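Local coordinates for protein-glutamine deamidase Cif (Burkholderia pseudomallei, PDB 3GQM) that deamidates a glutamine side chain of host NEDD8 to glutamate, shutting down cullin-RING ubiquitin ligases and so blocking the host cell cycle, at residues Cys104-Phe112 and Ile151-Leu162; Pro172-Ser180 and Trp195-Leu206. All blocks are in the same frame, centred on the assembly; numbering follows the deposited sequence.

Contact 1: Cys104-Phe112 and Ile151-Leu162; sequences CGLSANNIF and IVNDGRLGHKFL
Cys-104 and Ala-108 of helix 104-112 lie against strand 159-162, the axes 6.8 Å apart and their directions 27° from parallel. Strand 151-154, the hairpin partner, runs nearly antiparallel to the helix and farther off. Cys-104 takes the rotamer with SG between its own N and carbonyl carbon (chi1 67°); from there SG receives a weak, long hydrogen bond from Lys-160 N. Cys-104 CB stands 3.4 Å from His-159 ND1, at the edge of the imidazole and near its plane; His-159 NE2 is hydrogen-bonded to Gln-179 OE1. Further along, Leu-162 sends CD1 tightly against Ile-111 CG2 (3.5 Å) and CD2 against Ala-108 CB and the ring edge of Phe-112, while Ile-151 CG2 packs 3.8 Å from Phe-112 CE1. The extended Lys-160 chain passes Gly-105 CA with its CD and crosses Asn-109 at about a right angle. Lys-160 NZ donates to a lone pair of Asn-109 OD1 in the carbonyl plane (3.1 Å), and water 2 joins NZ to Asn-109 ND2. Cys-104 at the start of the helix and His-159 at the start of the neighbouring strand, both inferred to be catalytic, thus face each other, as in papain-like enzymes, where such a cysteine acts as nucleophile and the histidine as its base.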
# COMPACT_ATOMS: atom_id res chain seq x y z
N CYS A 104 6.80 -1.95 -2.04
CA CYS A 104 5.52 -1.35 -2.40
C CYS A 104 4.40 -2.35 -2.67
O CYS A 104 3.27 -2.17 -2.19
CB CYS A 104 5.69 -0.43 -3.61
SG CYS A 104 6.11 -1.34 -5.11
N GLY A 105 4.68 -3.41 -3.44
CA GLY A 105 3.64 -4.42 -3.79
C GLY A 105 3.13 -5.14 -2.55
O GLY A 105 1.93 -5.34 -2.38
N LEU A 106 4.06 -5.46 -1.66
CA LEU A 106 3.76 -6.19 -0.45
C LEU A 106 2.98 -5.34 0.56
O LEU A 106 2.08 -5.88 1.24
CB LEU A 106 5.06 -6.71 0.19
CG LEU A 106 4.89 -7.70 1.37
CD1 LEU A 106 4.27 -9.02 0.87
CD2 LEU A 106 6.21 -7.97 2.09
N SER A 107 3.32 -4.04 0.68
CA SER A 107 2.55 -3.14 1.57
C SER A 107 1.14 -2.88 1.03
O SER A 107 0.16 -3.02 1.77
CB SER A 107 3.28 -1.82 1.85
OG SER A 107 3.47 -1.06 0.64
N ALA A 108 1.03 -2.59 -0.27
CA ALA A 108 -0.26 -2.31 -0.88
C ALA A 108 -1.15 -3.57 -0.87
O ALA A 108 -2.35 -3.48 -0.56
CB ALA A 108 -0.09 -1.76 -2.33
N ASN A 109 -0.61 -4.71 -1.25
CA ASN A 109 -1.39 -5.95 -1.28
C ASN A 109 -1.97 -6.31 0.11
O ASN A 109 -3.13 -6.59 0.24
CB ASN A 109 -0.56 -7.11 -1.86
CG ASN A 109 -0.40 -7.03 -3.36
OD1 ASN A 109 -1.14 -6.33 -4.06
ND2 ASN A 109 0.60 -7.70 -3.86
N ASN A 110 -1.14 -6.26 1.13
CA ASN A 110 -1.57 -6.59 2.49
C ASN A 110 -2.48 -5.58 3.19
O ASN A 110 -3.46 -5.97 3.82
CB ASN A 110 -0.33 -6.91 3.33
CG ASN A 110 0.18 -8.31 2.99
OD1 ASN A 110 -0.58 -9.27 3.09
ND2 ASN A 110 1.44 -8.42 2.49
N ILE A 111 -2.18 -4.28 3.05
CA ILE A 111 -3.11 -3.26 3.60
C ILE A 111 -4.46 -3.27 2.86
O ILE A 111 -5.53 -3.05 3.49
CB ILE A 111 -2.48 -1.84 3.60
CG1 ILE A 111 -1.35 -1.79 4.67
CG2 ILE A 111 -3.58 -0.78 3.85
CD1 ILE A 111 -0.30 -0.66 4.45
N PHE A 112 -4.43 -3.54 1.56
CA PHE A 112 -5.66 -3.77 0.80
C PHE A 112 -6.52 -4.92 1.40
O PHE A 112 -7.73 -4.75 1.58
CB PHE A 112 -5.34 -4.11 -0.66
CG PHE A 112 -6.58 -4.28 -1.55
CD1 PHE A 112 -7.10 -3.18 -2.27
CD2 PHE A 112 -7.21 -5.55 -1.66
CE1 PHE A 112 -8.24 -3.30 -3.08
CE2 PHE A 112 -8.35 -5.72 -2.49
CZ PHE A 112 -8.88 -4.59 -3.20
N ILE A 151 -6.41 0.10 -5.62
CA ILE A 151 -5.03 -0.37 -5.65
C ILE A 151 -4.49 -0.03 -7.03
O ILE A 151 -5.12 -0.31 -8.08
CB ILE A 151 -4.87 -1.89 -5.24
CG1 ILE A 151 -3.40 -2.33 -5.31
CG2 ILE A 151 -5.87 -2.79 -6.03
CD1 ILE A 151 -3.04 -3.62 -4.45
N VAL A 152 -3.32 0.60 -7.03
CA VAL A 152 -2.78 1.11 -8.27
C VAL A 152 -1.49 0.42 -8.58
O VAL A 152 -0.55 0.36 -7.76
CB VAL A 152 -2.54 2.67 -8.19
CG1 VAL A 152 -1.99 3.24 -9.53
CG2 VAL A 152 -3.81 3.35 -7.84
N ASN A 153 -1.45 -0.07 -9.81
CA ASN A 153 -0.27 -0.64 -10.37
C ASN A 153 0.26 0.29 -11.50
O ASN A 153 -0.18 0.24 -12.64
CB ASN A 153 -0.56 -2.09 -10.83
CG ASN A 153 0.71 -2.82 -11.23
OD1 ASN A 153 1.68 -2.20 -11.63
ND2 ASN A 153 0.70 -4.13 -11.12
N ASP A 154 1.21 1.14 -11.13
CA ASP A 154 1.71 2.18 -12.01
C ASP A 154 3.01 1.82 -12.71
O ASP A 154 4.09 1.98 -12.12
CB ASP A 154 1.92 3.48 -11.20
CG ASP A 154 2.06 4.71 -12.12
OD1 ASP A 154 2.86 4.63 -13.11
OD2 ASP A 154 1.35 5.72 -11.86
N GLY A 155 2.90 1.33 -13.97
CA GLY A 155 4.08 1.01 -14.84
C GLY A 155 5.04 2.16 -15.22
O GLY A 155 6.21 1.94 -15.58
N ARG A 156 4.58 3.40 -15.12
CA ARG A 156 5.40 4.53 -15.54
C ARG A 156 6.39 4.71 -14.43
O ARG A 156 7.61 4.87 -14.62
CB ARG A 156 4.52 5.80 -15.73
CG ARG A 156 3.65 5.77 -17.00
CD ARG A 156 2.19 5.39 -16.75
NE ARG A 156 1.76 5.92 -15.46
CZ ARG A 156 0.90 6.92 -15.27
NH1 ARG A 156 0.29 7.48 -16.30
NH2 ARG A 156 0.62 7.31 -14.03
N LEU A 157 5.84 4.62 -13.23
CA LEU A 157 6.59 4.76 -12.00
C LEU A 157 7.26 3.46 -11.61
O LEU A 157 8.25 3.46 -10.90
CB LEU A 157 5.63 5.23 -10.89
CG LEU A 157 5.25 6.72 -10.77
CD1 LEU A 157 4.79 7.38 -12.07
CD2 LEU A 157 4.14 6.94 -9.76
N GLY A 158 6.72 2.34 -12.07
CA GLY A 158 7.13 1.02 -11.54
C GLY A 158 6.72 0.90 -10.06
O GLY A 158 7.50 0.42 -9.23
N HIS A 159 5.50 1.31 -9.72
CA HIS A 159 5.10 1.47 -8.31
C HIS A 159 3.70 1.00 -8.11
O HIS A 159 2.87 1.12 -8.99
CB HIS A 159 5.27 2.95 -7.89
CG HIS A 159 5.06 3.25 -6.43
ND1 HIS A 159 5.56 2.47 -5.40
CD2 HIS A 159 4.49 4.33 -5.84
CE1 HIS A 159 5.27 3.03 -4.24
NE2 HIS A 159 4.60 4.16 -4.47
N LYS A 160 3.45 0.44 -6.95
CA LYS A 160 2.15 -0.02 -6.50
C LYS A 160 1.83 0.73 -5.21
O LYS A 160 2.71 0.88 -4.34
CB LYS A 160 2.24 -1.53 -6.22
CG LYS A 160 0.94 -2.25 -6.46
CD LYS A 160 1.14 -3.77 -6.61
CE LYS A 160 -0.21 -4.45 -6.82
NZ LYS A 160 -0.08 -5.95 -6.95
N PHE A 161 0.60 1.22 -5.07
CA PHE A 161 0.22 2.00 -3.91
C PHE A 161 -1.31 2.01 -3.81
O PHE A 161 -2.01 1.60 -4.72
CB PHE A 161 0.82 3.45 -3.96
CG PHE A 161 0.30 4.31 -5.09
CD1 PHE A 161 -0.77 5.17 -4.88
CD2 PHE A 161 0.92 4.31 -6.34
CE1 PHE A 161 -1.28 5.99 -5.93
CE2 PHE A 161 0.47 5.12 -7.39
CZ PHE A 161 -0.66 5.98 -7.18
N LEU A 162 -1.83 2.49 -2.71
CA LEU A 162 -3.27 2.52 -2.50
C LEU A 162 -3.77 3.97 -2.41
O LEU A 162 -3.08 4.83 -1.90
CB LEU A 162 -3.60 1.81 -1.20
CG LEU A 162 -3.15 0.36 -0.98
CD1 LEU A 162 -3.65 -0.16 0.41
CD2 LEU A 162 -3.77 -0.52 -2.06
O HOH W 1 2.90 0.75 -1.57
O HOH W 2 1.86 -7.53 -6.23

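Contact 2: Pro172-Ser180 and Trp195-Leu206; sequences PRTAYIIQS and WISRRGSDPVSL
Two direct hydrogen bonds tie Ala-175 and Ile-177 to the chain 195-206. Val-204 N donates to Ala-175 O at 2.7 Å, and Trp-195 NE1 to Ile-177 O at 2.8 Å; the latter oxygen lies in the indole plane, although NE1 itself sits well above the carbonyl plane. Gln-179 OE1 is hydrogen-bonded to His-159 NE2 and its NE2 to Leu-233 O. Water extends the polar seam: water 3 joins Ala-175 N to Val-204 O, and water 4 accepts from Ile-177 N while donating to Arg-199 O and Asp-202 O. Against the indole, Gln-179 makes a CH-pi contact, its CG, set between its own N and carbonyl carbon (chi1 71°), reaching 4.0 Å from the centroid of the five-membered ring of Trp-195. The rest of that side chain runs extended across the same face, bringing Gln-179 NE2 to 3.3 Å from Trp-195 CZ3 with the amide plane almost perpendicular to the ring. Arg-199 CB lies over the opposite face, toward its rim. Apolar packing continues with Ile-177 CB on Trp-195 CZ2, Ile-177 CG1 on Val-204 CG2 (3.8 Å), and Tyr-176 CE1 near Pro-203 CG. Here, then, helix 192-199 and the loop after it back the outer sheet strand 176-178, with Trp-195 flanking Gln-179, the inferred third active-site residue of this papain-like deamidase.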
# COMPACT_ATOMS: atom_id res chain seq x y z
N PRO A 172 -16.71 16.36 1.35
CA PRO A 172 -16.36 16.08 -0.05
C PRO A 172 -15.76 14.67 -0.15
O PRO A 172 -15.32 14.12 0.87
CB PRO A 172 -15.31 17.16 -0.36
CG PRO A 172 -14.66 17.46 1.01
CD PRO A 172 -15.58 16.95 2.10
N ARG A 173 -15.80 14.06 -1.34
CA ARG A 173 -15.05 12.82 -1.63
C ARG A 173 -13.58 13.17 -1.48
O ARG A 173 -13.07 14.08 -2.15
CB ARG A 173 -15.31 12.33 -3.06
CG ARG A 173 -14.62 11.01 -3.51
CD ARG A 173 -15.66 9.81 -3.63
NE ARG A 173 -15.53 8.93 -2.47
CZ ARG A 173 -16.27 7.85 -2.20
NH1 ARG A 173 -16.00 7.15 -1.11
NH2 ARG A 173 -17.26 7.46 -3.01
N THR A 174 -12.92 12.44 -0.59
CA THR A 174 -11.60 12.75 -0.09
C THR A 174 -10.76 11.52 -0.31
O THR A 174 -11.29 10.41 -0.28
CB THR A 174 -11.69 13.03 1.43
OG1 THR A 174 -12.65 14.05 1.63
CG2 THR A 174 -10.37 13.48 2.00
N ALA A 175 -9.48 11.74 -0.56
CA ALA A 175 -8.57 10.67 -0.93
C ALA A 175 -7.33 10.79 -0.07
O ALA A 175 -6.84 11.88 0.14
CB ALA A 175 -8.18 10.81 -2.41
N TYR A 176 -6.81 9.65 0.38
CA TYR A 176 -5.56 9.57 1.08
C TYR A 176 -4.67 8.52 0.39
O TYR A 176 -5.19 7.57 -0.22
CB TYR A 176 -5.83 9.11 2.51
CG TYR A 176 -6.79 10.02 3.23
CD1 TYR A 176 -6.32 11.19 3.85
CD2 TYR A 176 -8.14 9.75 3.27
CE1 TYR A 176 -7.18 12.04 4.53
CE2 TYR A 176 -9.03 10.60 3.93
CZ TYR A 176 -8.53 11.74 4.57
OH TYR A 176 -9.40 12.60 5.20
N ILE A 177 -3.35 8.69 0.50
CA ILE A 177 -2.39 7.74 -0.05
C ILE A 177 -1.86 6.81 1.04
O ILE A 177 -1.52 7.25 2.14
CB ILE A 177 -1.15 8.46 -0.74
CG1 ILE A 177 -1.66 9.45 -1.82
CG2 ILE A 177 -0.06 7.38 -1.31
CD1 ILE A 177 -2.31 8.72 -3.00
N ILE A 178 -1.78 5.53 0.72
CA ILE A 178 -1.02 4.58 1.54
C ILE A 178 0.02 3.90 0.62
O ILE A 178 -0.33 3.40 -0.44
CB ILE A 178 -1.96 3.54 2.18
CG1 ILE A 178 -3.10 4.25 2.91
CG2 ILE A 178 -1.19 2.57 3.14
CD1 ILE A 178 -4.12 3.29 3.60
N GLN A 179 1.30 3.92 0.99
CA GLN A 179 2.35 3.30 0.16
C GLN A 179 3.57 3.02 0.99
O GLN A 179 3.72 3.56 2.12
CB GLN A 179 2.75 4.28 -0.96
CG GLN A 179 3.57 5.49 -0.36
CD GLN A 179 4.12 6.44 -1.46
OE1 GLN A 179 4.40 6.01 -2.60
NE2 GLN A 179 4.26 7.73 -1.11
N SER A 180 4.47 2.20 0.45
CA SER A 180 5.87 2.21 0.90
C SER A 180 6.64 2.24 -0.42
O SER A 180 6.05 1.96 -1.43
CB SER A 180 6.21 0.93 1.65
OG SER A 180 6.02 -0.19 0.78
N TRP A 195 5.54 7.05 6.08
CA TRP A 195 4.52 7.62 5.21
C TRP A 195 3.22 7.86 5.98
O TRP A 195 2.63 8.97 5.94
CB TRP A 195 4.22 6.76 3.98
CG TRP A 195 3.16 7.43 3.14
CD1 TRP A 195 1.80 7.18 3.15
CD2 TRP A 195 3.35 8.54 2.27
NE1 TRP A 195 1.14 8.05 2.31
CE2 TRP A 195 2.08 8.89 1.73
CE3 TRP A 195 4.47 9.30 1.88
CZ2 TRP A 195 1.91 9.94 0.84
CZ3 TRP A 195 4.31 10.32 0.97
CH2 TRP A 195 3.04 10.64 0.45
N ILE A 196 2.77 6.82 6.67
CA ILE A 196 1.52 6.92 7.43
C ILE A 196 1.67 7.97 8.53
O ILE A 196 0.82 8.81 8.71
CB ILE A 196 1.07 5.53 7.95
CG1 ILE A 196 0.54 4.71 6.76
CG2 ILE A 196 0.01 5.71 9.11
CD1 ILE A 196 0.24 3.26 7.09
N SER A 197 2.79 7.99 9.23
CA SER A 197 2.95 8.98 10.29
C SER A 197 2.97 10.46 9.82
O SER A 197 2.39 11.34 10.46
CB SER A 197 4.18 8.66 11.07
OG SER A 197 4.20 9.48 12.23
N ARG A 198 3.60 10.74 8.68
CA ARG A 198 3.65 12.12 8.19
C ARG A 198 2.49 12.50 7.30
O ARG A 198 2.01 13.63 7.38
CB ARG A 198 4.95 12.39 7.43
CG ARG A 198 6.14 12.60 8.31
CD ARG A 198 6.77 13.93 7.96
NE ARG A 198 7.86 14.18 8.87
CZ ARG A 198 9.11 13.78 8.68
NH1 ARG A 198 9.47 13.14 7.57
NH2 ARG A 198 10.02 14.05 9.61
N ARG A 199 2.06 11.58 6.43
CA ARG A 199 1.06 11.92 5.41
C ARG A 199 -0.20 11.02 5.31
O ARG A 199 -1.05 11.18 4.40
CB ARG A 199 1.79 12.04 4.07
CG ARG A 199 2.76 13.32 4.10
CD ARG A 199 3.09 13.81 2.70
NE ARG A 199 1.85 14.18 1.96
CZ ARG A 199 1.78 14.29 0.65
NH1 ARG A 199 2.86 14.05 -0.15
NH2 ARG A 199 0.61 14.62 0.11
N GLY A 200 -0.30 10.07 6.24
CA GLY A 200 -1.38 9.07 6.24
C GLY A 200 -2.79 9.67 6.33
O GLY A 200 -3.70 9.07 5.84
N SER A 201 -2.94 10.85 6.93
CA SER A 201 -4.24 11.55 7.02
C SER A 201 -4.22 12.87 6.29
O SER A 201 -5.00 13.75 6.59
CB SER A 201 -4.63 11.84 8.47
OG SER A 201 -4.32 10.73 9.27
N ASP A 202 -3.33 12.99 5.32
CA ASP A 202 -3.22 14.18 4.51
C ASP A 202 -4.03 14.04 3.26
O ASP A 202 -3.60 13.34 2.34
CB ASP A 202 -1.76 14.36 4.12
CG ASP A 202 -1.48 15.73 3.58
OD1 ASP A 202 -2.46 16.52 3.37
OD2 ASP A 202 -0.27 16.01 3.34
N PRO A 203 -5.17 14.75 3.15
CA PRO A 203 -6.00 14.51 1.94
C PRO A 203 -5.25 14.93 0.68
O PRO A 203 -4.47 15.91 0.70
CB PRO A 203 -7.22 15.40 2.14
CG PRO A 203 -7.09 16.01 3.59
CD PRO A 203 -5.67 15.86 3.99
N VAL A 204 -5.47 14.18 -0.39
CA VAL A 204 -4.85 14.44 -1.68
C VAL A 204 -5.91 14.91 -2.68
O VAL A 204 -7.10 14.52 -2.60
CB VAL A 204 -4.10 13.16 -2.21
CG1 VAL A 204 -3.79 13.33 -3.64
CG2 VAL A 204 -2.83 13.00 -1.40
N SER A 205 -5.48 15.78 -3.59
CA SER A 205 -6.36 16.30 -4.61
C SER A 205 -6.83 15.20 -5.59
O SER A 205 -6.00 14.60 -6.26
CB SER A 205 -5.63 17.40 -5.40
OG SER A 205 -6.42 17.74 -6.52
N LEU A 206 -8.14 14.96 -5.69
CA LEU A 206 -8.66 14.04 -6.73
C LEU A 206 -8.31 14.53 -8.14
O LEU A 206 -8.05 13.71 -9.06
CB LEU A 206 -10.16 13.77 -6.57
CG LEU A 206 -10.28 12.69 -5.47
CD1 LEU A 206 -11.27 13.11 -4.41
CD2 LEU A 206 -10.62 11.34 -6.06
O HOH W 3 -9.02 14.56 -0.92
O HOH W 4 -2.38 10.89 2.07
O HOH W 5 -3.37 7.12 4.44

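Strands 159-165 and 176-178 are antiparallel neighbours in one sheet, so contact 1 and contact 2 meet side by side with centres about 14 Å apart. They join at the inferred active site: contact 1 supplies Cys-104 and His-159, contact 2 supplies Gln-179. His-159 NE2 lies 2.6 Å from Gln-179 OE1, a probable hydrogen bond that should orient the imidazole, whereas the side chains of Gln-179 and Cys-104 come no nearer than about 6 Å. A second probable bond, Ser-107 OG to Ser-180 OG at 2.7 Å, links the helix to the chain following strand 176-178. Ser-180 O also packs 3.2 Å from Cys-104 CB.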